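Local atomic coordinates of Abbfa_003403 (Acinetobacter baumannii, PDB entry 4ZXH), a protein that probably serves as a four-domain nonribosomal peptide synthetase, joining condensation, adenylation, peptidyl carrier and thioesterase domains on one chain to build a peptide product. Residues 333-336 against 337-341; 199-202 against 203-207; 348-352 against 353-357. One frame throughout, in Å; residues are numbered along the deposited sequence.

Contact 1. Residues 333-336 against 337-341; sequences IAFS and RVVEA. With PNS (4'-phosphopantetheine), chain B.
Two backbone N-H groups converge on Ala334 O, the carbonyl just ahead of helix 335-342. Val338 N donates to it at 3.0 Å, four residues on, with an N-H...O angle of 147°. Arg337 N lies 2.9 Å from the same Ala334 O but meets it at a poor angle, so this second bond is weak. Ala334 holds the N-cap position, and the next bonds continue the alpha-helical pattern: Val339 N to Phe335 O at 2.9 Å, then Glu340 N to Ser336 O. Just before the cap, Ile333 turns its CG2 methyl onto Val338 CG2 (3.5 Å), the two side chains crossing at about a right angle. On the other flank Phe335 throws its ring out with CG anti to the backbone N (chi1 -175°). One face of that ring receives the CG2 methyl of Val339, 4.2 Å from the ring centroid and 23° off the normal, a CH-pi contact between residues four apart. Phe335, Val339 and Ser336 together present one flank of the helix to the pantetheine. Phe335 CD2 approaches PNS C37 at 3.5 Å, while Val339 CG2 lies 3.8 Å from the methyl C31 and Ser336 CB 3.7 Å from the other methyl, C30. Away from the cofactor, Arg337 forms a salt bridge with Asp194; the Glu340 carboxylate stands above the plane of the Arg337 guanidinium at long range, an interaction of charges only. Asn299 bonds both Ile333 O and Phe335 N through its side-chain amide, pinning the entry to the helix. The arrangement is a helix N-terminus whose first two turns line the phosphopantetheine tunnel of a condensation domain, a passage through which a carrier-borne arm reaches the interior.

Contact 2. Residues 199-202 against 203-207; sequences LIFW and KNALK
Trp202 and Leu206 both set CG anti to their own carbonyl carbon (chi1 -71° and -68°), and across one helical turn this brings Leu206 CD1 to 4.2 Å from Trp202 CE3. Phe201 takes the other setting, CG anti to the backbone N (chi1 173°), from which its ring reaches over the neighbouring indole. The edge of the phenyl comes down on one indole face: Phe201 CD2 stands 3.9 Å above the plane of the Trp202 ring, over its centre. Ala205, a turn further on, sets its methyl near both aromatics, with CB 4.2 Å from Phe201 CE2 and 4.4 Å from Trp202 CE3; it approaches both rings obliquely. On the more exposed side Ile200 and Asn204 lie side by side and point the same way, Ile200 CG2 being 3.7 Å from Asn204 ND2. Backbone bonds spaced by four residues run beneath these side chains, including Ala205 N to Phe201 O at 2.8 Å. The last of them, Leu206 N to Trp202 O at 3.0 Å, reaches the first residue to leave helical geometry. The polar atoms of Trp202 and Lys203 find partners outside the segment: the buried indole NE1 donates to His330 O, and Lys203 bends at chi3 and chi4 to bring NZ to Ala341 O. His330 also stacks its ring on Phe201. Helix 197-205 lies against helix 335-342 through Leu199 and Trp202, joined by Leu206 just after its end, with Trp202 and Leu206 meeting Val338 there; helix 313-329 is met by Phe201 and Trp202 at Ser327, and strand 302-306 takes Leu206 on Ala302 and His304.

Contact 3. Residues 348-352 against 353-357; sequences GSINP and LAQIG. With PNS (4'-phosphopantetheine), chain B.
Gln355 folds back over Ile350, its CG 3.9 Å from Ile350 CB and its NE2 3.8 Å from Ile350 CD1, the two side chains lying obliquely across each other. A bend at chi2 (87°) turns the Gln355 amide inward, and NE2 donates to Asn351 O at 2.9 Å. This bond is almost straight, 173° at the hydrogen, and lies in the amide plane of the glutamine. Asn351 answers with its own side chain: CG stands anti to the backbone N, and ND2 donates to Ala354 O at 2.8 Å, again nearly in the plane of its amide. Within the span of these two bonds the backbone makes a tight turn, Ala354 N to Pro352 O at 2.7 Å, around Leu353 with its positive phi of 68°. A bond from residue i+2 back to residue i around such a corner is a classic gamma turn, and both side-chain bonds bridge across it, from Asn351 to Ala354 and Gln355. With ND2 engaged by Ala354, the asparagine amide is fixed in rotation and directs OD1 outward, where PNS N36 donates to Asn351 OD1 at 3.0 Å. Pro352 comes alongside the arm, its CD 3.9 Å from the hydroxyl oxygen O33 of PNS. Leu353 packs back on helix 335-342, touching Phe335, Val339 and Val342. Weak bonds from the Gln355 amide to the backbone at His211 and His213 tether the loop further. Arg346 and the backbone N of Ser1008 also hydrogen-bond the arm; Ser1008 lies in the carrier-domain range and is probably the serine that carries it. Asn351 thus reads an amide of the arm from a braced turn leading into strand 356-360, a wall of the condensation-domain pantetheine tunnel.

Overall arrangement
All three contacts lie in the condensation domain and follow one another along the chain as 199-207, 333-341 and 348-357. Contacts 1 and 3 are buried and share the phosphopantetheine, but treat it differently: the helix start in contact 1 offers mainly apolar surface, whereas the loop in contact 3 supplies a directed amide hydrogen bond. Contact 2 is only partly buried and stands behind them, its helix backing helix 335-342 on aromatic and aliphatic side chains. Leu353 of contact 3 joins the set, its CD1 reaching Val338 and Val339 of contact 1 as well as Leu206 of contact 2. Centres of contacts 1 and 2 are about 10 Å apart, those of 2 and 3 about 17 Å.

Contact 1. Residues 333-336 against 337-341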
loop_
_atom_site.group_PDB
_atom_site.type_symbol
_atom_site.label_atom_id
_atom_site.label_comp_id
_atom_site.label_asym_id
_atom_site.label_seq_id
_atom_site.Cartn_x
_atom_site.Cartn_y
_atom_site.Cartn_z
ATOM N N ILE A 333 15.814 14.801 -21.608
ATOM C CA ILE A 333 16.032 13.848 -20.524
ATOM C C ILE A 333 14.896 12.834 -20.427
ATOM O O ILE A 333 13.729 13.212 -20.273
ATOM C CB ILE A 333 16.173 14.565 -19.159
ATOM C CG1 ILE A 333 17.356 15.525 -19.176
ATOM C CG2 ILE A 333 16.371 13.563 -18.059
ATOM C CD1 ILE A 333 18.630 14.895 -19.715
ATOM N N ALA A 334 15.241 11.548 -20.505
ATOM C CA ALA A 334 14.238 10.478 -20.474
ATOM C C ALA A 334 13.633 10.363 -19.097
ATOM O O ALA A 334 14.318 10.593 -18.092
ATOM C CB ALA A 334 14.845 9.165 -20.884
ATOM N N PHE A 335 12.348 10.024 -19.048
ATOM C CA PHE A 335 11.647 9.924 -17.779
ATOM C C PHE A 335 12.359 8.965 -16.833
ATOM O O PHE A 335 12.459 9.227 -15.641
ATOM C CB PHE A 335 10.209 9.475 -17.994
ATOM C CG PHE A 335 9.388 9.476 -16.743
ATOM C CD1 PHE A 335 9.141 10.656 -16.068
ATOM C CD2 PHE A 335 8.858 8.299 -16.244
ATOM C CE1 PHE A 335 8.396 10.671 -14.918
ATOM C CE2 PHE A 335 8.108 8.302 -15.097
ATOM C CZ PHE A 335 7.876 9.489 -14.430
ATOM N N SER A 336 12.875 7.867 -17.373
ATOM C CA SER A 336 13.555 6.871 -16.548
ATOM C C SER A 336 14.794 7.471 -15.919
ATOM O O SER A 336 15.141 7.159 -14.792
ATOM C CB SER A 336 13.924 5.630 -17.372
ATOM O OG SER A 336 14.894 5.935 -18.359
ATOM N N ARG A 337 15.467 8.341 -16.650
ATOM C CA ARG A 337 16.643 8.989 -16.099
ATOM C C ARG A 337 16.240 9.997 -15.027
ATOM O O ARG A 337 16.987 10.218 -14.078
ATOM C CB ARG A 337 17.459 9.666 -17.204
ATOM C CG ARG A 337 18.767 10.283 -16.720
ATOM C CD ARG A 337 19.698 9.211 -16.189
ATOM N NE ARG A 337 21.018 9.729 -15.837
ATOM C CZ ARG A 337 21.361 10.159 -14.624
ATOM N NH1 ARG A 337 20.480 10.140 -13.626
ATOM N NH2 ARG A 337 22.590 10.606 -14.409
ATOM N N VAL A 338 15.065 10.608 -15.164
ATOM C CA VAL A 338 14.595 11.540 -14.138
ATOM C C VAL A 338 14.256 10.790 -12.849
ATOM O O VAL A 338 14.569 11.262 -11.752
ATOM C CB VAL A 338 13.363 12.344 -14.593
ATOM C CG1 VAL A 338 12.806 13.173 -13.434
ATOM C CG2 VAL A 338 13.723 13.244 -15.750
ATOM N N VAL A 339 13.623 9.622 -12.971
ATOM C CA VAL A 339 13.251 8.873 -11.780
ATOM C C VAL A 339 14.509 8.396 -11.077
ATOM O O VAL A 339 14.586 8.414 -9.852
ATOM C CB VAL A 339 12.345 7.694 -12.105
ATOM C CG1 VAL A 339 12.335 6.703 -10.954
ATOM C CG2 VAL A 339 10.948 8.188 -12.380
ATOM N N GLU A 340 15.508 8.010 -11.861
ATOM C CA GLU A 340 16.804 7.620 -11.309
ATOM C C GLU A 340 17.426 8.755 -10.484
ATOM O O GLU A 340 17.971 8.507 -9.413
ATOM C CB GLU A 340 17.746 7.178 -12.435
ATOM C CG GLU A 340 19.212 6.977 -12.047
ATOM C CD GLU A 340 20.084 6.466 -13.218
ATOM O OE1 GLU A 340 19.548 6.162 -14.313
ATOM O OE2 GLU A 340 21.316 6.376 -13.035
ATOM N N ALA A 341 17.307 9.993 -10.962
ATOM C CA ALA A 341 17.942 11.146 -10.312
ATOM C C ALA A 341 17.186 11.620 -9.083
ATOM O O ALA A 341 17.788 11.949 -8.074
ATOM C CB ALA A 341 18.094 12.299 -11.296
HETATM O O23 PNS B . 11.517 2.285 -10.782
HETATM P P24 PNS B . 12.558 2.330 -11.869
HETATM O O25 PNS B . 13.876 2.992 -11.571
HETATM O O27 PNS B . 11.863 3.135 -13.082
HETATM C C28 PNS B . 10.613 2.705 -13.612
HETATM C C29 PNS B . 10.239 3.605 -14.777
HETATM C C30 PNS B . 11.397 3.499 -15.771
HETATM C C31 PNS B . 10.082 5.042 -14.275
HETATM C C32 PNS B . 8.902 3.141 -15.372
HETATM O O33 PNS B . 8.006 2.902 -14.275
HETATM C C34 PNS B . 8.354 4.172 -16.341
HETATM O O35 PNS B . 8.957 4.495 -17.364
HETATM N N36 PNS B . 7.181 4.727 -16.071
HETATM C C37 PNS B . 6.575 5.725 -16.937
HETATM C C38 PNS B . 5.227 5.175 -17.403
HETATM C C39 PNS B . 4.932 5.675 -18.784
HETATM O O40 PNS B . 5.825 5.798 -19.609
HETATM N N41 PNS B . 3.653 5.956 -18.993
HETATM C C42 PNS B . 3.036 6.447 -20.201
HETATM C C43 PNS B . 1.674 6.876 -19.696
HETATM S S44 PNS B . 1.739 8.648 -19.401
#

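Contact 2. Residues 199-202 against 203-207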
loop_
_atom_site.group_PDB
_atom_site.type_symbol
_atom_site.label_atom_id
_atom_site.label_comp_id
_atom_site.label_asym_id
_atom_site.label_seq_id
_atom_site.Cartn_x
_atom_site.Cartn_y
_atom_site.Cartn_z
ATOM N N LEU A 199 19.090 17.922 -16.272
ATOM C CA LEU A 199 18.872 16.991 -15.169
ATOM C C LEU A 199 18.667 17.727 -13.847
ATOM O O LEU A 199 17.862 17.318 -13.018
ATOM C CB LEU A 199 20.042 16.024 -15.048
ATOM C CG LEU A 199 19.831 14.787 -14.179
ATOM C CD1 LEU A 199 18.533 14.075 -14.538
ATOM C CD2 LEU A 199 21.010 13.860 -14.383
ATOM N N ILE A 200 19.406 18.813 -13.657
ATOM C CA ILE A 200 19.234 19.638 -12.477
ATOM C C ILE A 200 17.840 20.262 -12.458
ATOM O O ILE A 200 17.187 20.295 -11.406
ATOM C CB ILE A 200 20.298 20.739 -12.416
ATOM C CG1 ILE A 200 21.685 20.106 -12.320
ATOM C CG2 ILE A 200 20.045 21.678 -11.251
ATOM C CD1 ILE A 200 22.796 21.027 -12.760
ATOM N N PHE A 201 17.388 20.743 -13.618
ATOM C CA PHE A 201 16.062 21.345 -13.738
ATOM C C PHE A 201 14.978 20.434 -13.172
ATOM O O PHE A 201 14.170 20.862 -12.342
ATOM C CB PHE A 201 15.741 21.672 -15.195
ATOM C CG PHE A 201 14.328 22.145 -15.413
ATOM C CD1 PHE A 201 14.032 23.498 -15.434
ATOM C CD2 PHE A 201 13.289 21.235 -15.604
ATOM C CE1 PHE A 201 12.725 23.942 -15.640
ATOM C CE2 PHE A 201 11.979 21.672 -15.805
ATOM C CZ PHE A 201 11.701 23.029 -15.829
ATOM N N TRP A 202 14.956 19.185 -13.636
ATOM C CA TRP A 202 13.945 18.225 -13.212
ATOM C C TRP A 202 14.103 17.854 -11.749
ATOM O O TRP A 202 13.122 17.673 -11.024
ATOM C CB TRP A 202 14.007 16.962 -14.064
ATOM C CG TRP A 202 13.535 17.165 -15.453
ATOM C CD1 TRP A 202 14.268 17.032 -16.593
ATOM C CD2 TRP A 202 12.217 17.546 -15.863
ATOM N NE1 TRP A 202 13.487 17.307 -17.694
ATOM C CE2 TRP A 202 12.223 17.625 -17.271
ATOM C CE3 TRP A 202 11.033 17.824 -15.178
ATOM C CZ2 TRP A 202 11.095 17.968 -18.003
ATOM C CZ3 TRP A 202 9.913 18.171 -15.906
ATOM C CH2 TRP A 202 9.950 18.236 -17.301
ATOM N N LYS A 203 15.349 17.738 -11.319
ATOM C CA LYS A 203 15.636 17.375 -9.945
ATOM C C LYS A 203 15.025 18.436 -9.025
ATOM O O LYS A 203 14.473 18.107 -7.977
ATOM C CB LYS A 203 17.149 17.231 -9.737
ATOM C CG LYS A 203 17.562 16.264 -8.633
ATOM C CD LYS A 203 19.070 16.340 -8.375
ATOM C CE LYS A 203 19.883 15.437 -9.301
ATOM N NZ LYS A 203 19.737 13.985 -8.961
ATOM N N ASN A 204 15.077 19.703 -9.438
ATOM C CA ASN A 204 14.490 20.775 -8.626
ATOM C C ASN A 204 12.978 20.909 -8.817
ATOM O O ASN A 204 12.237 21.182 -7.874
ATOM C CB ASN A 204 15.179 22.113 -8.925
ATOM C CG ASN A 204 16.609 22.162 -8.393
ATOM O OD1 ASN A 204 16.949 21.466 -7.430
ATOM N ND2 ASN A 204 17.455 22.974 -9.022
ATOM N N ALA A 205 12.520 20.705 -10.041
ATOM C CA ALA A 205 11.100 20.799 -10.339
ATOM C C ALA A 205 10.288 19.765 -9.556
ATOM O O ALA A 205 9.145 20.023 -9.186
ATOM C CB ALA A 205 10.867 20.635 -11.849
ATOM N N LEU A 206 10.885 18.603 -9.301
ATOM C CA LEU A 206 10.158 17.501 -8.661
ATOM C C LEU A 206 10.596 17.174 -7.229
ATOM O O LEU A 206 10.110 16.207 -6.654
ATOM C CB LEU A 206 10.267 16.237 -9.527
ATOM C CG LEU A 206 9.504 16.356 -10.857
ATOM C CD1 LEU A 206 9.943 15.341 -11.907
ATOM C CD2 LEU A 206 8.025 16.216 -10.598
ATOM N N LYS A 207 11.491 17.976 -6.652
ATOM C CA LYS A 207 12.007 17.713 -5.299
ATOM C C LYS A 207 10.885 17.676 -4.257
ATOM O O LYS A 207 10.834 16.775 -3.418
ATOM C CB LYS A 207 13.054 18.766 -4.901
#

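Contact 3. Residues 348-352 against 353-357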
loop_
_atom_site.group_PDB
_atom_site.type_symbol
_atom_site.label_atom_id
_atom_site.label_comp_id
_atom_site.label_asym_id
_atom_site.label_seq_id
_atom_site.Cartn_x
_atom_site.Cartn_y
_atom_site.Cartn_z
ATOM N N GLY A 348 5.341 -0.466 -5.547
ATOM C CA GLY A 348 4.726 -1.261 -6.598
ATOM C C GLY A 348 3.249 -1.009 -6.837
ATOM O O GLY A 348 2.622 -1.648 -7.689
ATOM N N SER A 349 2.693 -0.056 -6.099
ATOM C CA SER A 349 1.277 0.246 -6.181
ATOM C C SER A 349 0.995 1.439 -7.080
ATOM O O SER A 349 -0.156 1.690 -7.435
ATOM C CB SER A 349 0.740 0.542 -4.791
ATOM O OG SER A 349 1.289 1.765 -4.350
ATOM N N ILE A 350 2.041 2.208 -7.379
ATOM C CA ILE A 350 1.898 3.436 -8.147
ATOM C C ILE A 350 3.000 3.570 -9.171
ATOM O O ILE A 350 4.100 3.055 -8.997
ATOM C CB ILE A 350 1.935 4.708 -7.256
ATOM C CG1 ILE A 350 3.276 4.806 -6.507
ATOM C CG2 ILE A 350 0.761 4.728 -6.300
ATOM C CD1 ILE A 350 3.457 6.074 -5.700
ATOM N N ASN A 351 2.705 4.276 -10.249
ATOM C CA ASN A 351 3.773 4.703 -11.128
ATOM C C ASN A 351 4.566 5.823 -10.438
ATOM O O ASN A 351 3.978 6.734 -9.862
ATOM C CB ASN A 351 3.212 5.163 -12.469
ATOM C CG ASN A 351 4.294 5.624 -13.404
ATOM O OD1 ASN A 351 4.976 4.811 -14.030
ATOM N ND2 ASN A 351 4.477 6.936 -13.493
ATOM N N PRO A 352 5.904 5.735 -10.460
ATOM C CA PRO A 352 6.793 6.707 -9.807
ATOM C C PRO A 352 6.519 8.153 -10.214
ATOM O O PRO A 352 6.232 8.367 -11.391
ATOM C CB PRO A 352 8.182 6.281 -10.284
ATOM C CG PRO A 352 8.050 4.827 -10.553
ATOM C CD PRO A 352 6.644 4.604 -11.051
ATOM N N LEU A 353 6.593 9.104 -9.272
ATOM C CA LEU A 353 6.522 10.554 -9.568
ATOM C C LEU A 353 5.181 11.112 -10.063
ATOM O O LEU A 353 4.777 12.206 -9.656
ATOM C CB LEU A 353 7.578 10.944 -10.600
ATOM C CG LEU A 353 9.013 10.788 -10.128
ATOM C CD1 LEU A 353 9.938 11.401 -11.165
ATOM C CD2 LEU A 353 9.216 11.421 -8.740
ATOM N N ALA A 354 4.511 10.390 -10.954
ATOM C CA ALA A 354 3.219 10.836 -11.480
ATOM C C ALA A 354 2.242 9.677 -11.651
ATOM O O ALA A 354 2.610 8.611 -12.164
ATOM C CB ALA A 354 3.408 11.549 -12.810
ATOM N N GLN A 355 0.998 9.890 -11.244
ATOM C CA GLN A 355 -0.029 8.872 -11.407
ATOM C C GLN A 355 -1.222 9.385 -12.211
ATOM O O GLN A 355 -2.222 8.693 -12.359
ATOM C CB GLN A 355 -0.499 8.379 -10.049
ATOM C CG GLN A 355 0.617 7.809 -9.182
ATOM C CD GLN A 355 1.331 8.858 -8.355
ATOM O OE1 GLN A 355 0.701 9.758 -7.784
ATOM N NE2 GLN A 355 2.657 8.757 -8.293
ATOM N N ILE A 356 -1.107 10.617 -12.694
ATOM C CA ILE A 356 -2.141 11.281 -13.463
ATOM C C ILE A 356 -1.510 11.707 -14.772
ATOM O O ILE A 356 -0.383 12.209 -14.772
ATOM C CB ILE A 356 -2.709 12.536 -12.747
ATOM C CG1 ILE A 356 -2.978 12.263 -11.270
ATOM C CG2 ILE A 356 -3.966 13.060 -13.467
ATOM C CD1 ILE A 356 -3.973 11.185 -11.037
ATOM N N GLY A 357 -2.217 11.532 -15.883
ATOM C CA GLY A 357 -1.645 11.905 -17.164
ATOM C C GLY A 357 -2.593 12.677 -18.054
ATOM O O GLY A 357 -3.814 12.638 -17.888
HETATM O O23 PNS B . 11.517 2.285 -10.782
HETATM P P24 PNS B . 12.558 2.330 -11.869
HETATM O O25 PNS B . 13.876 2.992 -11.571
HETATM O O27 PNS B . 11.863 3.135 -13.082
HETATM C C28 PNS B . 10.613 2.705 -13.612
HETATM C C29 PNS B . 10.239 3.605 -14.777
HETATM C C30 PNS B . 11.397 3.499 -15.771
HETATM C C31 PNS B . 10.082 5.042 -14.275
HETATM C C32 PNS B . 8.902 3.141 -15.372
HETATM O O33 PNS B . 8.006 2.902 -14.275
HETATM C C34 PNS B . 8.354 4.172 -16.341
HETATM O O35 PNS B . 8.957 4.495 -17.364
HETATM N N36 PNS B . 7.181 4.727 -16.071
HETATM C C37 PNS B . 6.575 5.725 -16.937
HETATM C C38 PNS B . 5.227 5.175 -17.403
HETATM C C39 PNS B . 4.932 5.675 -18.784
HETATM O O40 PNS B . 5.825 5.798 -19.609
HETATM N N41 PNS B . 3.653 5.956 -18.993
HETATM C C42 PNS B . 3.036 6.447 -20.201
HETATM C C43 PNS B . 1.674 6.876 -19.696
HETATM S S44 PNS B . 1.739 8.648 -19.401
#